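Local structure of putative glutathione-regulated potassium-efflux system protein KefB (Vibrio parahaemolyticus RIMD 2210633, 3C85) at residues P114-N119 and A137-P142; T121-L126 and E146-S151. The protein probably works as a CPA2-family cation:proton antiporter, with this chain forming its AMP-binding TrkA-N domain. One frame throughout, in Å; residues are numbered along the deposited sequence. Where two conformers were deposited one is given.

Contact 1: P114-N119 and A137-P142; sequences PHHQGN and AIAEYP
One water is gripped from three sides between the start of helix 116-128 and the end of strand 134-139: it accepts from ND2 of N119 at 2.8 Å, donates to the backbone O of I138 at 3.0 Å, and is hydrogen-bonded to ND1 of H116 at 2.9 Å. Helix and strand belong to one beta-alpha-beta unit (strand 108-111, helix 116-128, strand 134-139) of the Rossmann-like TrkA-N domain. ND2 of N119 stays 4.2 Å from O of I138, too far for a direct bond, and the water spans the gap. The N119 amide is held at both ends, because its OD1 takes the backbone N-H of M113; with CG beside the backbone N (chi1 -71°), the side chain can serve the loop before its helix and the water together. H115 occupies the N-cap position of the helix and belongs to the AMP site of this protein, a site with no ligand in this chain; the N119 side chain lies about 8 Å from that of A91, another AMP-binding residue. In H116, CG is anti to the backbone N (chi1 168°), which carries the imidazole across to the strand. The water sits in the ring plane at its edge, while CB of A139 approaches the ring obliquely, 4.3 Å from ND1.

Contact 2: T121-L126 and E146-S151; sequences TALEQL and EGLLES
CD2 of L123 lies over one face of the S151 backbone carbonyl, nearly above its C and 3.9 Å from its O; the approach of the same methyl to O of L148, at 4.4 Å, is loose. The nearest approach is CD2 of L123 to CB of S151, 3.5 Å, a snug carbon-carbon contact. With CB already directed at helix 142-151, CG of L123 anti to the backbone N (chi1 170°) extends the branch to S151. Beside it, the CD2 methyls of L123 and L148 meet more loosely at 4.5 Å. This is helix-to-helix packing within the Rossmann-like TrkA-N domain: helices 116-128 and 142-151 lie side by side on the parallel sheet, L123 resting also on I135 and L111. The hydroxyl of S151 is turned beside its backbone N (chi1 -67°) and can give its proton to OE1 of Q120, one turn earlier than L123 on the partner helix. O of G147, 3.0 Å from OG of S151, is a second acceptor within reach, and the choice between the two is not settled. The backbone N of S151 bonds to that same O of G147 at 2.9 Å.

Read from the N terminus, the chain passes 114-119, 121-126, 137-142 and 146-151, so the two contacts cross rather than nest. Contact 1 closes the loop from the start of helix 116-128 round to the end of strand 134-139, completing a beta-alpha-beta unit beside the AMP-site residue H115. Contact 2 starts further along the same helix and closes onto the next helix, 142-151, beyond that strand. Their centres lie 10 Å apart and L148 joins them: its CD1 is 3.7 Å from CB of A137 and 3.8 Å from CE1 of H116. Through this one side chain helix 142-151 packs against both the strand and the start of helix 116-128, tying the three elements together.

Contact 1: P114-N119 and A137-P142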
loop_
_atom_site.group_PDB
_atom_site.type_symbol
_atom_site.label_atom_id
_atom_site.label_comp_id
_atom_site.label_asym_id
_atom_site.label_seq_id
_atom_site.Cartn_x
_atom_site.Cartn_y
_atom_site.Cartn_z
ATOM N N PRO A 114 5.568 4.903 -12.487
ATOM C CA PRO A 114 4.136 4.760 -12.633
ATOM C C PRO A 114 3.724 3.793 -13.719
ATOM O O PRO A 114 2.606 3.417 -13.766
ATOM C CB PRO A 114 3.694 6.176 -12.980
ATOM C CG PRO A 114 4.743 6.741 -13.609
ATOM C CD PRO A 114 6.010 6.102 -13.179
ATOM N N HIS A 115 4.633 3.411 -14.574
ATOM C CA HIS A 115 4.373 2.488 -15.635
ATOM C C HIS A 115 5.240 1.272 -15.413
ATOM O O HIS A 115 6.419 1.415 -15.198
ATOM C CB HIS A 115 4.731 3.155 -16.931
ATOM C CG HIS A 115 4.383 2.381 -18.154
ATOM N ND1 HIS A 115 3.126 1.914 -18.417
ATOM C CD2 HIS A 115 5.132 2.045 -19.218
ATOM C CE1 HIS A 115 3.122 1.312 -19.580
ATOM N NE2 HIS A 115 4.327 1.380 -20.086
ATOM N N HIS A 116 4.636 0.084 -15.430
ATOM C CA HIS A 116 5.402 -1.119 -15.076
ATOM C C HIS A 116 6.644 -1.322 -15.940
ATOM O O HIS A 116 7.707 -1.676 -15.425
ATOM C CB HIS A 116 4.549 -2.375 -15.129
ATOM C CG HIS A 116 5.362 -3.632 -15.051
ATOM N ND1 HIS A 116 6.107 -3.961 -13.933
ATOM C CD2 HIS A 116 5.591 -4.613 -15.962
ATOM C CE1 HIS A 116 6.739 -5.102 -14.154
ATOM N NE2 HIS A 116 6.447 -5.517 -15.376
ATOM N N GLN A 117 6.500 -1.145 -17.255
ATOM C CA GLN A 117 7.653 -1.313 -18.167
ATOM C C GLN A 117 8.764 -0.307 -17.867
ATOM O O GLN A 117 9.962 -0.575 -18.118
ATOM C CB GLN A 117 7.239 -1.167 -19.629
ATOM C CG GLN A 117 8.436 -1.243 -20.631
ATOM C CD GLN A 117 9.250 -2.557 -20.525
ATOM O OE1 GLN A 117 10.488 -2.545 -20.380
ATOM N NE2 GLN A 117 8.550 -3.686 -20.573
ATOM N N GLY A 118 8.375 0.845 -17.326
ATOM C CA GLY A 118 9.379 1.825 -16.861
ATOM C C GLY A 118 10.301 1.277 -15.785
ATOM O O GLY A 118 11.511 1.542 -15.790
ATOM N N ASN A 119 9.732 0.554 -14.819
ATOM C CA ASN A 119 10.535 -0.096 -13.777
ATOM C C ASN A 119 11.488 -1.122 -14.379
ATOM O O ASN A 119 12.635 -1.225 -13.963
ATOM C CB ASN A 119 9.611 -0.747 -12.731
ATOM C CG ASN A 119 8.912 0.295 -11.885
ATOM O OD1 ASN A 119 9.550 1.145 -11.317
ATOM N ND2 ASN A 119 7.579 0.231 -11.810
ATOM N N ALA A 137 11.310 -3.505 -5.859
ATOM C CA ALA A 137 10.307 -3.098 -6.842
ATOM C C ALA A 137 8.899 -3.338 -6.324
ATOM O O ALA A 137 8.671 -4.143 -5.394
ATOM C CB ALA A 137 10.532 -3.825 -8.126
ATOM N N ILE A 138 7.942 -2.642 -6.912
ATOM C CA ILE A 138 6.566 -2.773 -6.517
ATOM C C ILE A 138 5.769 -2.803 -7.784
ATOM O O ILE A 138 6.077 -2.125 -8.691
ATOM C CB ILE A 138 6.132 -1.627 -5.592
ATOM C CG1 ILE A 138 4.879 -1.956 -4.803
ATOM C CG2 ILE A 138 6.041 -0.337 -6.318
ATOM C CD1 ILE A 138 4.676 -1.080 -3.667
ATOM N N ALA A 139 4.763 -3.651 -7.831
ATOM C CA ALA A 139 3.936 -3.782 -8.994
ATOM C C ALA A 139 2.504 -4.248 -8.678
ATOM O O ALA A 139 2.169 -4.462 -7.571
ATOM C CB ALA A 139 4.576 -4.686 -9.975
ATOM N N GLU A 140 1.706 -4.391 -9.709
ATOM C CA GLU A 140 0.296 -4.688 -9.569
ATOM C C GLU A 140 -0.123 -6.149 -9.434
ATOM O O GLU A 140 -1.066 -6.458 -8.781
ATOM C CB GLU A 140 -0.466 -4.074 -10.718
ATOM C CG GLU A 140 -0.560 -2.633 -10.663
ATOM C CD GLU A 140 -1.623 -2.129 -11.561
ATOM O OE1 GLU A 140 -1.437 -2.145 -12.762
ATOM O OE2 GLU A 140 -2.678 -1.785 -11.059
ATOM N N TYR A 141 0.604 -7.004 -10.124
ATOM C CA TYR A 141 0.215 -8.369 -10.366
ATOM C C TYR A 141 1.358 -9.347 -10.141
ATOM O O TYR A 141 2.483 -9.019 -10.368
ATOM C CB TYR A 141 -0.291 -8.530 -11.791
ATOM C CG TYR A 141 -1.474 -7.674 -12.168
ATOM C CD1 TYR A 141 -2.715 -7.907 -11.635
ATOM C CD2 TYR A 141 -1.354 -6.673 -13.073
ATOM C CE1 TYR A 141 -3.806 -7.135 -12.003
ATOM C CE2 TYR A 141 -2.412 -5.909 -13.437
ATOM C CZ TYR A 141 -3.641 -6.134 -12.905
ATOM O OH TYR A 141 -4.714 -5.362 -13.274
ATOM N N PRO A 142 1.018 -10.550 -9.710
ATOM C CA PRO A 142 2.059 -11.555 -9.458
ATOM C C PRO A 142 2.984 -11.767 -10.670
ATOM O O PRO A 142 4.187 -11.850 -10.470
ATOM C CB PRO A 142 1.256 -12.824 -9.181
ATOM C CG PRO A 142 -0.016 -12.307 -8.530
ATOM C CD PRO A 142 -0.322 -11.036 -9.330
HETATM O O HOH W 1 5.984 -2.086 -11.691
#

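Contact 2: T121-L126 and E146-S151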
loop_
_atom_site.group_PDB
_atom_site.type_symbol
_atom_site.label_atom_id
_atom_site.label_comp_id
_atom_site.label_asym_id
_atom_site.label_seq_id
_atom_site.Cartn_x
_atom_site.Cartn_y
_atom_site.Cartn_z
ATOM N N THR A 121 12.660 -1.127 -17.548
ATOM C CA THR A 121 13.704 -0.383 -18.291
ATOM C C THR A 121 14.726 0.287 -17.350
ATOM O O THR A 121 15.931 0.219 -17.596
ATOM C CB THR A 121 13.055 0.621 -19.269
ATOM O OG1 THR A 121 12.172 -0.117 -20.121
ATOM C CG2 THR A 121 14.098 1.360 -20.147
ATOM N N ALA A 122 14.253 0.854 -16.244
ATOM C CA ALA A 122 15.142 1.416 -15.230
ATOM C C ALA A 122 16.083 0.372 -14.677
ATOM O O ALA A 122 17.249 0.655 -14.511
ATOM C CB ALA A 122 14.368 2.047 -14.103
ATOM N N LEU A 123 15.569 -0.820 -14.371
ATOM C CA LEU A 123 16.391 -1.930 -13.894
ATOM C C LEU A 123 17.507 -2.291 -14.887
ATOM O O LEU A 123 18.663 -2.487 -14.489
ATOM C CB LEU A 123 15.510 -3.135 -13.584
ATOM C CG LEU A 123 16.149 -4.502 -13.290
ATOM C CD1 LEU A 123 16.884 -4.501 -11.965
ATOM C CD2 LEU A 123 15.070 -5.563 -13.311
ATOM N N GLU A 124 17.159 -2.381 -16.172
ATOM C CA GLU A 124 18.157 -2.618 -17.230
ATOM C C GLU A 124 19.260 -1.549 -17.258
ATOM O O GLU A 124 20.445 -1.857 -17.470
ATOM C CB GLU A 124 17.468 -2.674 -18.605
ATOM C CG GLU A 124 16.560 -3.893 -18.781
ATOM C CD GLU A 124 15.819 -3.937 -20.134
ATOM O OE1 GLU A 124 15.988 -2.977 -20.926
ATOM O OE2 GLU A 124 15.084 -4.933 -20.407
ATOM N N GLN A 125 18.880 -0.289 -17.048
ATOM C CA GLN A 125 19.861 0.789 -17.101
ATOM C C GLN A 125 20.840 0.643 -15.945
ATOM O O GLN A 125 22.050 0.800 -16.118
ATOM C CB GLN A 125 19.176 2.162 -17.081
ATOM C CG GLN A 125 18.453 2.519 -18.356
ATOM C CD GLN A 125 19.347 2.402 -19.583
ATOM O OE1 GLN A 125 20.464 2.912 -19.606
ATOM N NE2 GLN A 125 18.847 1.738 -20.614
ATOM N N LEU A 126 20.307 0.303 -14.779
ATOM C CA LEU A 126 21.096 0.122 -13.569
ATOM C C LEU A 126 22.038 -1.069 -13.694
ATOM O O LEU A 126 23.152 -1.047 -13.169
ATOM C CB LEU A 126 20.132 -0.092 -12.411
ATOM C CG LEU A 126 20.523 -0.019 -10.941
ATOM C CD1 LEU A 126 21.203 1.295 -10.589
ATOM C CD2 LEU A 126 19.248 -0.189 -10.128
ATOM N N GLU A 146 7.005 -11.508 -10.250
ATOM C CA GLU A 146 7.855 -12.647 -10.629
ATOM C C GLU A 146 8.822 -12.250 -11.735
ATOM O O GLU A 146 10.001 -12.560 -11.670
ATOM C CB GLU A 146 7.008 -13.848 -11.059
ATOM C CG GLU A 146 7.829 -15.112 -11.236
ATOM C CD GLU A 146 6.966 -16.282 -11.518
ATOM O OE1 GLU A 146 6.609 -16.464 -12.706
ATOM O OE2 GLU A 146 6.638 -17.028 -10.561
ATOM N N GLY A 147 8.326 -11.537 -12.741
ATOM C CA GLY A 147 9.201 -11.063 -13.809
ATOM C C GLY A 147 10.312 -10.136 -13.344
ATOM O O GLY A 147 11.437 -10.215 -13.849
ATOM N N LEU A 148 10.013 -9.248 -12.398
ATOM C CA LEU A 148 11.051 -8.401 -11.806
ATOM C C LEU A 148 12.088 -9.199 -11.055
ATOM O O LEU A 148 13.287 -8.909 -11.174
ATOM C CB LEU A 148 10.440 -7.302 -10.905
ATOM C CG LEU A 148 9.764 -6.151 -11.663
ATOM C CD1 LEU A 148 8.666 -5.425 -10.841
ATOM C CD2 LEU A 148 10.749 -5.166 -12.246
ATOM N N LEU A 149 11.643 -10.179 -10.256
ATOM C CA LEU A 149 12.588 -11.116 -9.619
ATOM C C LEU A 149 13.452 -11.851 -10.638
ATOM O O LEU A 149 14.708 -11.952 -10.496
ATOM C CB LEU A 149 11.841 -12.085 -8.698
ATOM C CG LEU A 149 11.187 -11.422 -7.480
ATOM C CD1 LEU A 149 10.428 -12.439 -6.719
ATOM C CD2 LEU A 149 12.242 -10.816 -6.609
ATOM N N GLU A 150 12.813 -12.365 -11.678
ATOM C CA GLU A 150 13.573 -13.052 -12.715
ATOM C C GLU A 150 14.619 -12.104 -13.344
ATOM O O GLU A 150 15.705 -12.541 -13.726
ATOM C CB GLU A 150 12.623 -13.571 -13.805
ATOM C CG GLU A 150 11.795 -14.768 -13.472
ATOM C CD GLU A 150 10.857 -15.075 -14.632
ATOM O OE1 GLU A 150 10.497 -14.118 -15.353
ATOM O OE2 GLU A 150 10.493 -16.232 -14.850
ATOM N N SER A 151 14.283 -10.816 -13.475
ATOM C CA SER A 151 15.162 -9.868 -14.160
ATOM C C SER A 151 16.273 -9.393 -13.253
ATOM O O SER A 151 17.197 -8.760 -13.706
ATOM C CB SER A 151 14.369 -8.665 -14.696
ATOM O OG SER A 151 13.496 -9.075 -15.734
#